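V-type ATPase 116 kDa subunit (Meiothermus ruber, PDB 3RRK) probably takes part in rotary proton transport as subunit I, the subunit a homolog, of V-ATPase, with its cytoplasmic N-terminal domain present here. Local coordinates at residues L30-L44 and A288-V301. Numbering follows the deposited sequence.
Sequences LAELQKAGVVHIDPL and ALMGWVPQKAKGKV
Leu30 and Leu33, on one flank of helix 26-36, both lean on Leu289: its CD2 meets Leu30 CD1, the two side chains crossing at about a right angle, and lies 3.5 Å from Leu33 CD1. At the helix end Ala36 sets its CB against Val301 CG1, while Ala297 CB abuts Ala36 O. Gly37, at positive phi, closes the helix in a Schellman motif, and Leu33 O accepts from the N-H of Ala36, Gly37 and Val38. The two branches of Val38 then split: CG1, anti to the backbone N (chi1 -180°), lies on Gly291 CA, where there is no side chain to block it, and CG2 meets Val301 CG1. Val39 and Trp292 form an antiparallel hydrogen-bonded pair, with Trp292 N to Val39 O at 2.8 Å. Between this pair and the hydrogen-bonded pair of Asp42 with Met290 the register shifts by one, a beta bulge through His40 and Ile41, where the chain turns a corner. Leu44 finishes with CD1 on Met290 CB, 3.5 Å away. Strand 41-44 is thus the outermost strand, within this chain, of an antiparallel four-stranded sheet, with 287-293 between it and 15-21; helix 26-36 packs against Leu289 and helix 298-303 against Ala36 and Val38, in the alpha-beta proximal lobe of V-ATPase subunit I.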
loop_
_atom_site.group_PDB
_atom_site.type_symbol
_atom_site.label_atom_id
_atom_site.label_comp_id
_atom_site.label_asym_id
_atom_site.label_seq_id
_atom_site.Cartn_x
_atom_site.Cartn_y
_atom_site.Cartn_z
ATOM N N LEU A 30 -15.053 5.810 40.054
ATOM C CA LEU A 30 -16.013 5.472 41.110
ATOM C C LEU A 30 -17.174 6.468 41.184
ATOM O O LEU A 30 -18.344 6.082 41.178
ATOM C CB LEU A 30 -15.319 5.390 42.476
ATOM C CG LEU A 30 -16.261 5.145 43.661
ATOM C CD1 LEU A 30 -16.897 3.792 43.527
ATOM C CD2 LEU A 30 -15.556 5.251 45.009
ATOM N N ALA A 31 -16.836 7.751 41.256
ATOM C CA ALA A 31 -17.833 8.810 41.352
ATOM C C ALA A 31 -18.822 8.751 40.195
ATOM O O ALA A 31 -20.040 8.747 40.396
ATOM C CB ALA A 31 -17.148 10.161 41.385
ATOM N N GLU A 32 -18.280 8.695 38.982
ATOM C CA GLU A 32 -19.085 8.752 37.775
ATOM C C GLU A 32 -20.008 7.538 37.645
ATOM O O GLU A 32 -21.148 7.659 37.194
ATOM C CB GLU A 32 -18.173 8.886 36.555
ATOM C CG GLU A 32 -18.863 9.422 35.305
ATOM C CD GLU A 32 -19.417 10.834 35.471
ATOM O OE1 GLU A 32 -19.273 11.425 36.565
ATOM O OE2 GLU A 32 -19.999 11.353 34.494
ATOM N N LEU A 33 -19.513 6.373 38.045
ATOM C CA LEU A 33 -20.355 5.191 38.127
ATOM C C LEU A 33 -21.513 5.378 39.119
ATOM O O LEU A 33 -22.676 5.120 38.787
ATOM C CB LEU A 33 -19.518 3.983 38.521
ATOM C CG LEU A 33 -18.349 3.705 37.569
ATOM C CD1 LEU A 33 -17.632 2.418 37.953
ATOM C CD2 LEU A 33 -18.805 3.655 36.107
ATOM N N GLN A 34 -21.194 5.826 40.332
ATOM C CA GLN A 34 -22.216 6.037 41.357
ATOM C C GLN A 34 -23.346 6.911 40.841
ATOM O O GLN A 34 -24.530 6.584 41.006
ATOM C CB GLN A 34 -21.627 6.682 42.619
ATOM C CG GLN A 34 -22.685 6.972 43.696
ATOM C CD GLN A 34 -22.146 7.699 44.930
ATOM O OE1 GLN A 34 -21.258 8.548 44.844
ATOM N NE2 GLN A 34 -22.705 7.372 46.084
ATOM N N LYS A 35 -22.965 8.022 40.214
ATOM C CA LYS A 35 -23.915 9.065 39.839
ATOM C C LYS A 35 -24.605 8.760 38.522
ATOM O O LYS A 35 -25.535 9.467 38.124
ATOM C CB LYS A 35 -23.232 10.436 39.766
ATOM C CG LYS A 35 -22.494 10.691 38.466
ATOM C CD LYS A 35 -22.639 12.144 38.031
ATOM C CE LYS A 35 -22.079 13.090 39.077
ATOM N NZ LYS A 35 -22.333 14.506 38.713
ATOM N N ALA A 36 -24.141 7.715 37.842
ATOM C CA ALA A 36 -24.812 7.244 36.643
ATOM C C ALA A 36 -25.897 6.256 37.051
ATOM O O ALA A 36 -26.866 6.045 36.322
ATOM C CB ALA A 36 -23.828 6.607 35.695
ATOM N N GLY A 37 -25.729 5.659 38.228
ATOM C CA GLY A 37 -26.739 4.779 38.790
ATOM C C GLY A 37 -26.266 3.351 38.972
ATOM O O GLY A 37 -27.078 2.429 39.080
ATOM N N VAL A 38 -24.952 3.154 39.000
ATOM C CA VAL A 38 -24.404 1.828 39.255
ATOM C C VAL A 38 -24.572 1.505 40.738
ATOM O O VAL A 38 -24.516 2.403 41.580
ATOM C CB VAL A 38 -22.913 1.740 38.833
ATOM C CG1 VAL A 38 -22.352 0.350 39.092
ATOM C CG2 VAL A 38 -22.751 2.113 37.362
ATOM N N VAL A 39 -24.810 0.238 41.065
ATOM C CA VAL A 39 -24.994 -0.144 42.468
ATOM C C VAL A 39 -24.149 -1.356 42.863
ATOM O O VAL A 39 -23.683 -2.111 42.008
ATOM C CB VAL A 39 -26.475 -0.436 42.816
ATOM C CG1 VAL A 39 -27.350 0.761 42.485
ATOM C CG2 VAL A 39 -26.957 -1.687 42.082
ATOM N N HIS A 40 -23.978 -1.534 44.170
ATOM C CA HIS A 40 -23.102 -2.570 44.706
ATOM C C HIS A 40 -21.727 -2.476 44.089
ATOM O O HIS A 40 -21.140 -3.476 43.674
ATOM C CB HIS A 40 -23.713 -3.950 44.520
ATOM C CG HIS A 40 -24.927 -4.164 45.358
ATOM N ND1 HIS A 40 -26.200 -3.849 44.921
ATOM C CD2 HIS A 40 -25.067 -4.609 46.629
ATOM C CE1 HIS A 40 -27.068 -4.122 45.874
ATOM N NE2 HIS A 40 -26.407 -4.586 46.924
ATOM N N ILE A 41 -21.227 -1.246 44.049
ATOM C CA ILE A 41 -19.948 -0.944 43.440
ATOM C C ILE A 41 -18.831 -1.464 44.307
ATOM O O ILE A 41 -18.670 -1.017 45.438
ATOM C CB ILE A 41 -19.747 0.566 43.296
ATOM C CG1 ILE A 41 -20.785 1.164 42.347
ATOM C CG2 ILE A 41 -18.351 0.865 42.796
ATOM C CD1 ILE A 41 -20.563 2.626 42.086
ATOM N N ASP A 42 -18.056 -2.406 43.773
ATOM C CA ASP A 42 -16.924 -2.975 44.491
ATOM C C ASP A 42 -15.652 -2.887 43.675
ATOM O O ASP A 42 -15.632 -3.275 42.508
ATOM C CB ASP A 42 -17.188 -4.431 44.862
ATOM C CG ASP A 42 -17.852 -4.572 46.213
ATOM O OD1 ASP A 42 -19.062 -4.884 46.258
ATOM O OD2 ASP A 42 -17.165 -4.357 47.230
ATOM N N PRO A 43 -14.579 -2.367 44.287
ATOM C CA PRO A 43 -13.275 -2.345 43.621
ATOM C C PRO A 43 -12.774 -3.767 43.434
ATOM O O PRO A 43 -12.999 -4.610 44.308
ATOM C CB PRO A 43 -12.377 -1.615 44.625
ATOM C CG PRO A 43 -13.310 -0.862 45.491
ATOM C CD PRO A 43 -14.527 -1.722 45.607
ATOM N N LEU A 44 -12.119 -4.026 42.306
ATOM C CA LEU A 44 -11.480 -5.312 42.072
ATOM C C LEU A 44 -9.955 -5.177 42.101
ATOM O O LEU A 44 -9.394 -4.113 41.797
ATOM C CB LEU A 44 -11.935 -5.911 40.741
ATOM C CG LEU A 44 -13.396 -6.336 40.567
ATOM C CD1 LEU A 44 -13.887 -5.998 39.172
ATOM C CD2 LEU A 44 -13.583 -7.819 40.850
ATOM N N ALA A 288 -9.721 -0.951 38.797
ATOM C CA ALA A 288 -10.829 -1.726 38.245
ATOM C C ALA A 288 -12.002 -1.868 39.218
ATOM O O ALA A 288 -11.818 -2.226 40.380
ATOM C CB ALA A 288 -10.343 -3.094 37.825
ATOM N N LEU A 289 -13.208 -1.600 38.732
ATOM C CA LEU A 289 -14.420 -1.685 39.552
ATOM C C LEU A 289 -15.445 -2.685 38.988
ATOM O O LEU A 289 -15.404 -3.065 37.809
ATOM C CB LEU A 289 -15.077 -0.311 39.692
ATOM C CG LEU A 289 -14.439 0.744 40.595
ATOM C CD1 LEU A 289 -12.979 0.975 40.245
ATOM C CD2 LEU A 289 -15.216 2.040 40.483
ATOM N N MET A 290 -16.366 -3.093 39.854
ATOM C CA MET A 290 -17.408 -4.048 39.521
ATOM C C MET A 290 -18.707 -3.431 40.006
ATOM O O MET A 290 -18.714 -2.691 40.987
ATOM C CB MET A 290 -17.153 -5.352 40.273
ATOM C CG MET A 290 -17.950 -6.537 39.785
ATOM S SD MET A 290 -18.372 -7.656 41.129
ATOM C CE MET A 290 -19.665 -6.724 41.959
ATOM N N GLY A 291 -19.812 -3.724 39.344
ATOM C CA GLY A 291 -21.068 -3.128 39.750
ATOM C C GLY A 291 -22.249 -3.755 39.052
ATOM O O GLY A 291 -22.076 -4.540 38.127
ATOM N N TRP A 292 -23.453 -3.412 39.502
ATOM C CA TRP A 292 -24.676 -3.928 38.903
ATOM C C TRP A 292 -25.546 -2.798 38.379
ATOM O O TRP A 292 -25.758 -1.788 39.058
ATOM C CB TRP A 292 -25.431 -4.807 39.896
ATOM C CG TRP A 292 -24.660 -6.043 40.242
ATOM C CD1 TRP A 292 -23.699 -6.174 41.206
ATOM C CD2 TRP A 292 -24.762 -7.319 39.604
ATOM N NE1 TRP A 292 -23.205 -7.457 41.214
ATOM C CE2 TRP A 292 -23.842 -8.179 40.240
ATOM C CE3 TRP A 292 -25.546 -7.821 38.557
ATOM C CZ2 TRP A 292 -23.688 -9.514 39.864
ATOM C CZ3 TRP A 292 -25.394 -9.145 38.188
ATOM C CH2 TRP A 292 -24.471 -9.976 38.839
ATOM N N VAL A 293 -26.035 -2.980 37.159
ATOM C CA VAL A 293 -26.749 -1.941 36.434
ATOM C C VAL A 293 -28.146 -2.423 36.036
ATOM O O VAL A 293 -28.280 -3.383 35.279
ATOM C CB VAL A 293 -25.968 -1.540 35.155
ATOM C CG1 VAL A 293 -26.567 -0.298 34.509
ATOM C CG2 VAL A 293 -24.493 -1.325 35.475
ATOM N N PRO A 294 -29.192 -1.757 36.557
ATOM C CA PRO A 294 -30.598 -2.026 36.224
ATOM C C PRO A 294 -31.029 -1.297 34.950
ATOM O O PRO A 294 -30.652 -0.143 34.757
ATOM C CB PRO A 294 -31.339 -1.450 37.422
ATOM C CG PRO A 294 -30.486 -0.292 37.835
ATOM C CD PRO A 294 -29.063 -0.711 37.586
ATOM N N GLN A 295 -31.826 -1.957 34.114
ATOM C CA GLN A 295 -32.120 -1.476 32.759
ATOM C C GLN A 295 -32.159 0.043 32.542
ATOM O O GLN A 295 -31.588 0.545 31.569
ATOM C CB GLN A 295 -33.396 -2.125 32.215
ATOM C CG GLN A 295 -33.165 -3.504 31.634
ATOM C CD GLN A 295 -32.036 -3.518 30.622
ATOM O OE1 GLN A 295 -31.227 -4.445 30.590
ATOM N NE2 GLN A 295 -31.974 -2.485 29.789
ATOM N N LYS A 296 -32.835 0.770 33.430
ATOM C CA LYS A 296 -32.993 2.214 33.261
ATOM C C LYS A 296 -31.665 2.965 33.179
ATOM O O LYS A 296 -31.352 3.590 32.163
ATOM C CB LYS A 296 -33.834 2.809 34.389
ATOM C CG LYS A 296 -33.946 4.321 34.307
ATOM C CD LYS A 296 -34.715 4.892 35.478
ATOM C CE LYS A 296 -34.829 6.402 35.370
ATOM N NZ LYS A 296 -33.493 7.056 35.327
ATOM N N ALA A 297 -30.894 2.904 34.261
ATOM C CA ALA A 297 -29.638 3.642 34.370
ATOM C C ALA A 297 -28.657 3.291 33.256
ATOM O O ALA A 297 -27.794 4.099 32.908
ATOM C CB ALA A 297 -28.998 3.397 35.736
ATOM N N LYS A 298 -28.799 2.088 32.705
ATOM C CA LYS A 298 -27.883 1.571 31.687
ATOM C C LYS A 298 -27.543 2.623 30.644
ATOM O O LYS A 298 -26.463 2.602 30.059
ATOM C CB LYS A 298 -28.466 0.325 31.015
ATOM C CG LYS A 298 -27.648 -0.202 29.852
ATOM C CD LYS A 298 -26.319 -0.804 30.294
ATOM C CE LYS A 298 -25.521 -1.357 29.104
ATOM N NZ LYS A 298 -26.202 -2.463 28.345
ATOM N N GLY A 299 -28.469 3.548 30.420
ATOM C CA GLY A 299 -28.238 4.640 29.494
ATOM C C GLY A 299 -27.102 5.552 29.923
ATOM O O GLY A 299 -26.123 5.728 29.193
ATOM N N LYS A 300 -27.231 6.125 31.117
ATOM C CA LYS A 300 -26.280 7.120 31.605
ATOM C C LYS A 300 -24.848 6.593 31.798
ATOM O O LYS A 300 -23.906 7.376 31.928
ATOM C CB LYS A 300 -26.801 7.749 32.902
ATOM C CG LYS A 300 -28.223 8.286 32.802
ATOM C CD LYS A 300 -28.635 8.999 34.084
ATOM C CE LYS A 300 -30.010 9.643 33.951
ATOM N NZ LYS A 300 -31.098 8.646 33.761
ATOM N N VAL A 301 -24.676 5.274 31.797
ATOM C CA VAL A 301 -23.363 4.685 32.079
ATOM C C VAL A 301 -22.366 4.739 30.908
ATOM O O VAL A 301 -21.191 5.046 31.104
ATOM C CB VAL A 301 -23.478 3.238 32.629
ATOM C CG1 VAL A 301 -24.401 3.203 33.843
ATOM C CG2 VAL A 301 -23.976 2.295 31.555
#